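Local coordinates for superantigen-like protein SSL10 (Staphylococcus aureus subsp. aureus, PDB 6LWT), which probably binds the Fc region of human IgG to block C1q engagement and classical complement activation, and probably interferes with plasma clotting through prothrombin, at residues 50-56 and 84-90; 56-62 and 180-186. All blocks are in the same frame, centred on the assembly; numbering follows the deposited sequence.

Interaction 1 of 2, residues 50-56 and 84-90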
loop_
_atom_site.group_PDB
_atom_site.type_symbol
_atom_site.label_atom_id
_atom_site.label_comp_id
_atom_site.label_asym_id
_atom_site.label_seq_id
_atom_site.Cartn_x
_atom_site.Cartn_y
_atom_site.Cartn_z
ATOM N N LYS A 50 18.036 -7.414 -7.903
ATOM C CA LYS A 50 18.575 -6.373 -7.037
ATOM C C LYS A 50 17.468 -5.406 -6.643
ATOM O O LYS A 50 16.928 -4.722 -7.497
ATOM C CB LYS A 50 19.704 -5.615 -7.743
ATOM C CG LYS A 50 20.914 -6.489 -8.018
ATOM C CD LYS A 50 22.063 -5.711 -8.651
ATOM C CE LYS A 50 21.719 -5.231 -10.045
ATOM N NZ LYS A 50 22.953 -4.790 -10.759
ATOM N N ILE A 51 17.156 -5.359 -5.343
ATOM C CA ILE A 51 16.103 -4.503 -4.802
ATOM C C ILE A 51 16.707 -3.455 -3.865
ATOM O O ILE A 51 17.456 -3.810 -2.955
ATOM C CB ILE A 51 15.087 -5.319 -3.976
ATOM C CG1 ILE A 51 14.623 -6.577 -4.714
ATOM C CG2 ILE A 51 13.896 -4.442 -3.581
ATOM C CD1 ILE A 51 13.941 -6.317 -6.024
ATOM N N GLN A 52 16.400 -2.189 -4.119
ATOM C CA GLN A 52 16.719 -1.094 -3.225
ATOM C C GLN A 52 15.428 -0.458 -2.704
ATOM O O GLN A 52 14.563 -0.019 -3.482
ATOM C CB GLN A 52 17.574 -0.036 -3.934
ATOM C CG GLN A 52 17.868 1.196 -3.077
ATOM C CD GLN A 52 19.071 1.998 -3.566
ATOM O OE1 GLN A 52 20.116 1.433 -3.867
ATOM N NE2 GLN A 52 18.926 3.316 -3.627
ATOM N N VAL A 53 15.318 -0.397 -1.380
ATOM C CA VAL A 53 14.161 0.151 -0.698
ATOM C C VAL A 53 14.571 1.489 -0.087
ATOM O O VAL A 53 15.540 1.528 0.682
ATOM C CB VAL A 53 13.703 -0.764 0.461
ATOM C CG1 VAL A 53 12.410 -0.236 1.078
ATOM C CG2 VAL A 53 13.584 -2.215 -0.010
ATOM N N LEU A 54 13.852 2.552 -0.444
ATOM C CA LEU A 54 13.944 3.843 0.211
ATOM C C LEU A 54 13.134 3.813 1.498
ATOM O O LEU A 54 11.938 3.475 1.476
ATOM C CB LEU A 54 13.430 4.948 -0.705
ATOM C CG LEU A 54 13.370 6.378 -0.137
ATOM C CD1 LEU A 54 14.762 6.939 0.097
ATOM C CD2 LEU A 54 12.584 7.282 -1.066
ATOM N N LEU A 55 13.789 4.149 2.608
ATOM C CA LEU A 55 13.136 4.280 3.898
ATOM C C LEU A 55 12.670 5.743 4.059
ATOM O O LEU A 55 13.508 6.628 4.188
ATOM C CB LEU A 55 14.097 3.882 5.021
ATOM C CG LEU A 55 14.682 2.470 4.959
ATOM C CD1 LEU A 55 15.753 2.282 6.027
ATOM C CD2 LEU A 55 13.603 1.403 5.114
ATOM N N PRO A 56 11.340 6.005 4.039
ATOM C CA PRO A 56 10.814 7.371 4.269
ATOM C C PRO A 56 11.294 7.992 5.590
ATOM O O PRO A 56 11.498 7.265 6.570
ATOM C CB PRO A 56 9.295 7.168 4.341
ATOM C CG PRO A 56 9.026 5.857 3.680
ATOM C CD PRO A 56 10.256 5.023 3.818
ATOM N N ASP A 84 19.893 -2.679 -13.694
ATOM C CA ASP A 84 18.863 -3.627 -13.253
ATOM C C ASP A 84 18.673 -3.631 -11.724
ATOM O O ASP A 84 18.443 -4.671 -11.106
ATOM C CB ASP A 84 19.129 -5.019 -13.828
ATOM C CG ASP A 84 19.124 -5.010 -15.354
ATOM O OD1 ASP A 84 18.063 -4.688 -15.939
ATOM O OD2 ASP A 84 20.182 -5.282 -15.955
ATOM N N ILE A 85 18.783 -2.448 -11.133
ATOM C CA ILE A 85 18.369 -2.248 -9.743
ATOM C C ILE A 85 16.889 -1.848 -9.794
ATOM O O ILE A 85 16.510 -0.955 -10.538
ATOM C CB ILE A 85 19.226 -1.189 -9.025
ATOM C CG1 ILE A 85 20.680 -1.690 -8.919
ATOM C CG2 ILE A 85 18.666 -0.918 -7.623
ATOM C CD1 ILE A 85 21.690 -0.643 -8.480
ATOM N N PHE A 86 16.068 -2.524 -8.995
ATOM C CA PHE A 86 14.628 -2.269 -8.950
ATOM C C PHE A 86 14.351 -1.490 -7.665
ATOM O O PHE A 86 14.719 -1.951 -6.595
ATOM C CB PHE A 86 13.874 -3.591 -8.968
ATOM C CG PHE A 86 13.950 -4.313 -10.286
ATOM C CD1 PHE A 86 15.082 -5.038 -10.641
ATOM C CD2 PHE A 86 12.895 -4.247 -11.187
ATOM C CE1 PHE A 86 15.152 -5.706 -11.854
ATOM C CE2 PHE A 86 12.957 -4.909 -12.408
ATOM C CZ PHE A 86 14.094 -5.635 -12.740
ATOM N N TYR A 87 13.716 -0.321 -7.783
ATOM C CA TYR A 87 13.542 0.590 -6.650
ATOM C C TYR A 87 12.117 0.545 -6.127
ATOM O O TYR A 87 11.158 0.568 -6.908
ATOM C CB TYR A 87 13.885 2.036 -7.021
ATOM C CG TYR A 87 15.324 2.211 -7.396
ATOM C CD1 TYR A 87 15.778 1.854 -8.671
ATOM C CD2 TYR A 87 16.251 2.695 -6.482
ATOM C CE1 TYR A 87 17.109 1.985 -9.017
ATOM C CE2 TYR A 87 17.586 2.839 -6.828
ATOM C CZ TYR A 87 18.014 2.480 -8.090
ATOM O OH TYR A 87 19.359 2.618 -8.420
ATOM N N THR A 88 11.999 0.543 -4.805
ATOM C CA THR A 88 10.692 0.555 -4.134
ATOM C C THR A 88 10.803 1.504 -2.930
ATOM O O THR A 88 11.917 1.858 -2.503
ATOM C CB THR A 88 10.258 -0.882 -3.754
ATOM O OG1 THR A 88 8.927 -0.899 -3.197
ATOM C CG2 THR A 88 11.242 -1.525 -2.793
ATOM N N VAL A 89 9.659 1.924 -2.390
ATOM C CA VAL A 89 9.639 2.880 -1.276
ATOM C C VAL A 89 8.841 2.281 -0.116
ATOM O O VAL A 89 7.708 1.867 -0.297
ATOM C CB VAL A 89 9.019 4.222 -1.694
ATOM C CG1 VAL A 89 8.976 5.201 -0.520
ATOM C CG2 VAL A 89 9.766 4.862 -2.877
ATOM N N GLY A 90 9.432 2.281 1.074
ATOM C CA GLY A 90 8.760 1.810 2.298
ATOM C C GLY A 90 8.378 0.354 2.236
ATOM O O GLY A 90 9.068 -0.458 1.639
HETATM O O HOH W 1 18.481 -7.272 -10.784
#
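Gly90 N gives its hydrogen to Leu54 O at 2.8 Å, the last of five backbone bonds that join 50-54 to 85-90 as parallel neighbours in the beta-sheet of the OB-fold domain. The donors alternate between the strands: Phe86 N to Lys50 O, Gln52 N to Phe86 O, Thr88 N to Gln52 O, Leu54 N to Thr88 O, then Gly90. At the Lys50 and Asp84 end of the pair, water 1 bridges the two backbones, accepting from Lys50 N and donating to Asp84 O at 2.6 Å.

Gln52, Tyr87, Leu54 and Val89 share one face of the sheet. The Gln52 side chain runs out beside the tyrosine with CG anti to the backbone N (chi1 176°), which brings NE2 to the ring edge, 3.5 Å from Tyr87 CE2, with amide and ring planes 74° apart. Both polar ends are anchored outside the pair, Gln52 OE1 by Arg43 and Tyr87 OH by Asp81. Ile85 CG2 lies over one face of the Tyr87 ring, toward its rim, and further along Leu54 CD2 meets Val89 CG2.

The other face carries Ile51, Val53, Phe86 and Thr88, and Phe75 of strand 71-76 packs on three of them. Thr88 OG1 is hydrogen-bonded to Val76 N, while the methyl CG2 of Thr88 rests 3.7 Å from Val53 CG2.

Interaction 2 of 2, residues 56-62 and 180-186; sequences PGNDKSK and FKYMGEV
Asn58 ND2 donates to Lys181 O at 3.0 Å, linking two short 3-10 turns, 57-59 of the OB-fold domain and 180-182 of the beta-grasp domain. The carbonyl lies close to the Asn58 amide plane, but the nitrogen sits above the carbonyl plane, 40° out of it. Beside this bond the Pro56 ring presses its CG against Phe180 O, 3.4 Å away.

Water 2 lies between the loops: it accepts from Gly184 N at 2.8 Å, with Lys181 O and Asp59 OD2 as acceptors within its reach. The Asp59 carboxylate packs directly on the glycine backbone, with OD2 3.3 Å from Gly184 CA.

Lys62 reaches over from further along its loop, its chain bent at chi3 (-71°), and sets NZ in a salt bridge with Asp59 OD1, 3.4 Å away, whose hydrogen bond is weak. The same Lys62 NZ also makes a weak hydrogen bond to Gly184 O at 3.3 Å. The turn that carries Asp59 is closed by Asp59 N bonding to Pro56 O, and the opposing one by Met183 N bonding to Phe180 O. Farther out, Met183 is tied by a backbone bond to Gly91, and Glu185 to Leu133 and, through OE2, to Tyr170 OH.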
loop_
_atom_site.group_PDB
_atom_site.type_symbol
_atom_site.label_atom_id
_atom_site.label_comp_id
_atom_site.label_asym_id
_atom_site.label_seq_id
_atom_site.Cartn_x
_atom_site.Cartn_y
_atom_site.Cartn_z
ATOM N N PRO A 56 11.340 6.005 4.039
ATOM C CA PRO A 56 10.814 7.371 4.269
ATOM C C PRO A 56 11.294 7.992 5.590
ATOM O O PRO A 56 11.498 7.265 6.570
ATOM C CB PRO A 56 9.295 7.168 4.341
ATOM C CG PRO A 56 9.026 5.857 3.680
ATOM C CD PRO A 56 10.256 5.023 3.818
ATOM N N GLY A 57 11.464 9.317 5.607
ATOM C CA GLY A 57 12.028 10.027 6.769
ATOM C C GLY A 57 11.327 9.725 8.086
ATOM O O GLY A 57 11.974 9.649 9.135
ATOM N N ASN A 58 10.004 9.540 8.020
ATOM C CA ASN A 58 9.172 9.195 9.192
ATOM C C ASN A 58 9.532 7.891 9.912
ATOM O O ASN A 58 9.215 7.745 11.100
ATOM C CB ASN A 58 7.678 9.141 8.805
ATOM C CG ASN A 58 7.061 10.526 8.611
ATOM O OD1 ASN A 58 7.349 11.446 9.368
ATOM N ND2 ASN A 58 6.189 10.669 7.609
ATOM N N ASP A 59 10.179 6.958 9.207
ATOM C CA ASP A 59 10.446 5.612 9.736
ATOM C C ASP A 59 11.894 5.368 10.186
ATOM O O ASP A 59 12.248 4.225 10.516
ATOM C CB ASP A 59 10.046 4.583 8.682
ATOM C CG ASP A 59 8.723 4.919 8.043
ATOM O OD1 ASP A 59 7.688 4.861 8.748
ATOM O OD2 ASP A 59 8.730 5.282 6.847
ATOM N N LYS A 60 12.714 6.425 10.215
ATOM C CA LYS A 60 14.145 6.308 10.571
ATOM C C LYS A 60 14.406 5.631 11.918
ATOM O O LYS A 60 15.342 4.837 12.043
ATOM C CB LYS A 60 14.848 7.672 10.527
ATOM C CG LYS A 60 14.324 8.737 11.495
ATOM C CD LYS A 60 15.120 10.035 11.369
ATOM C CE LYS A 60 14.800 10.826 10.097
ATOM N NZ LYS A 60 13.597 11.693 10.239
ATOM N N SER A 61 13.565 5.938 12.904
ATOM C CA SER A 61 13.698 5.383 14.260
ATOM C C SER A 61 13.613 3.859 14.338
ATOM O O SER A 61 14.187 3.255 15.249
ATOM C CB SER A 61 12.645 5.984 15.193
ATOM O OG SER A 61 13.063 7.251 15.636
ATOM N N LYS A 62 12.882 3.240 13.413
ATOM C CA LYS A 62 12.780 1.776 13.388
ATOM C C LYS A 62 14.037 1.109 12.820
ATOM O O LYS A 62 14.349 -0.039 13.176
ATOM C CB LYS A 62 11.537 1.342 12.605
ATOM C CG LYS A 62 10.241 1.721 13.310
ATOM C CD LYS A 62 9.004 1.343 12.506
ATOM C CE LYS A 62 8.858 2.236 11.279
ATOM N NZ LYS A 62 7.544 2.063 10.610
ATOM N N PHE A 180 5.215 9.228 -0.787
ATOM C CA PHE A 180 6.308 8.381 -0.299
ATOM C C PHE A 180 6.438 8.449 1.213
ATOM O O PHE A 180 6.638 7.420 1.865
ATOM C CB PHE A 180 7.666 8.764 -0.933
ATOM C CG PHE A 180 7.848 8.337 -2.384
ATOM C CD1 PHE A 180 6.931 7.534 -3.057
ATOM C CD2 PHE A 180 9.020 8.706 -3.058
ATOM C CE1 PHE A 180 7.149 7.142 -4.367
ATOM C CE2 PHE A 180 9.244 8.310 -4.370
ATOM C CZ PHE A 180 8.304 7.531 -5.029
ATOM N N LYS A 181 6.254 9.644 1.774
ATOM C CA LYS A 181 6.438 9.860 3.211
ATOM C C LYS A 181 5.516 9.004 4.095
ATOM O O LYS A 181 5.814 8.824 5.280
ATOM C CB LYS A 181 6.272 11.347 3.573
ATOM C CG LYS A 181 4.849 11.885 3.475
ATOM C CD LYS A 181 4.748 13.337 3.926
ATOM C CE LYS A 181 4.576 14.308 2.777
ATOM N NZ LYS A 181 3.701 15.456 3.184
ATOM N N TYR A 182 4.411 8.494 3.527
ATOM C CA TYR A 182 3.458 7.658 4.267
ATOM C C TYR A 182 3.578 6.160 4.012
ATOM O O TYR A 182 2.821 5.384 4.602
ATOM C CB TYR A 182 2.019 8.109 3.953
ATOM C CG TYR A 182 1.780 9.565 4.279
ATOM C CD1 TYR A 182 2.011 10.044 5.562
ATOM C CD2 TYR A 182 1.314 10.467 3.312
ATOM C CE1 TYR A 182 1.804 11.386 5.880
ATOM C CE2 TYR A 182 1.092 11.806 3.621
ATOM C CZ TYR A 182 1.356 12.264 4.902
ATOM O OH TYR A 182 1.170 13.587 5.244
ATOM N N MET A 183 4.528 5.745 3.176
ATOM C CA MET A 183 4.616 4.349 2.758
ATOM C C MET A 183 5.316 3.438 3.760
ATOM O O MET A 183 5.366 2.229 3.549
ATOM C CB MET A 183 5.297 4.240 1.394
ATOM C CG MET A 183 4.407 4.730 0.280
ATOM S SD MET A 183 5.220 4.647 -1.304
ATOM C CE MET A 183 3.886 5.127 -2.368
ATOM N N GLY A 184 5.830 3.998 4.845
ATOM C CA GLY A 184 6.418 3.197 5.897
ATOM C C GLY A 184 5.530 2.923 7.092
ATOM O O GLY A 184 5.845 2.002 7.835
ATOM N N GLU A 185 4.466 3.723 7.280
ATOM C CA GLU A 185 3.467 3.569 8.375
ATOM C C GLU A 185 2.988 2.123 8.480
ATOM O O GLU A 185 2.588 1.567 7.466
ATOM C CB GLU A 185 2.209 4.407 8.083
ATOM C CG GLU A 185 2.250 5.884 8.455
ATOM C CD GLU A 185 1.470 6.247 9.724
ATOM O OE1 GLU A 185 1.653 7.387 10.170
ATOM O OE2 GLU A 185 0.691 5.436 10.287
ATOM N N VAL A 186 2.949 1.562 9.687
ATOM C CA VAL A 186 2.546 0.158 9.899
ATOM C C VAL A 186 1.225 0.132 10.652
ATOM O O VAL A 186 1.079 0.827 11.651
ATOM C CB VAL A 186 3.601 -0.632 10.693
ATOM C CG1 VAL A 186 3.123 -2.054 10.980
ATOM C CG2 VAL A 186 4.925 -0.664 9.942
HETATM O O HOH W 2 5.825 6.270 6.465
#

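From the N terminus, the first segment met is 50-56, on strand 49-54, which runs through Pro56 straight into the loop 56-62. Interaction 1 closes when the chain returns at 84-90, a local loop within the OB-fold domain. Interaction 2 closes much later, after the chain has passed through helix 133-148 and strands of the beta-grasp domain to reach 180-186. The two loops cross, since 84-90 falls between the halves of interaction 2. Interaction 1 pairs two strands within the OB-fold sheet; interaction 2 joins that domain to the beta-grasp domain. Besides sharing Pro56, they touch directly: Val89 CG2 lies 3.7 Å from Phe180 CZ, and Met183 CB packs against Val89 O.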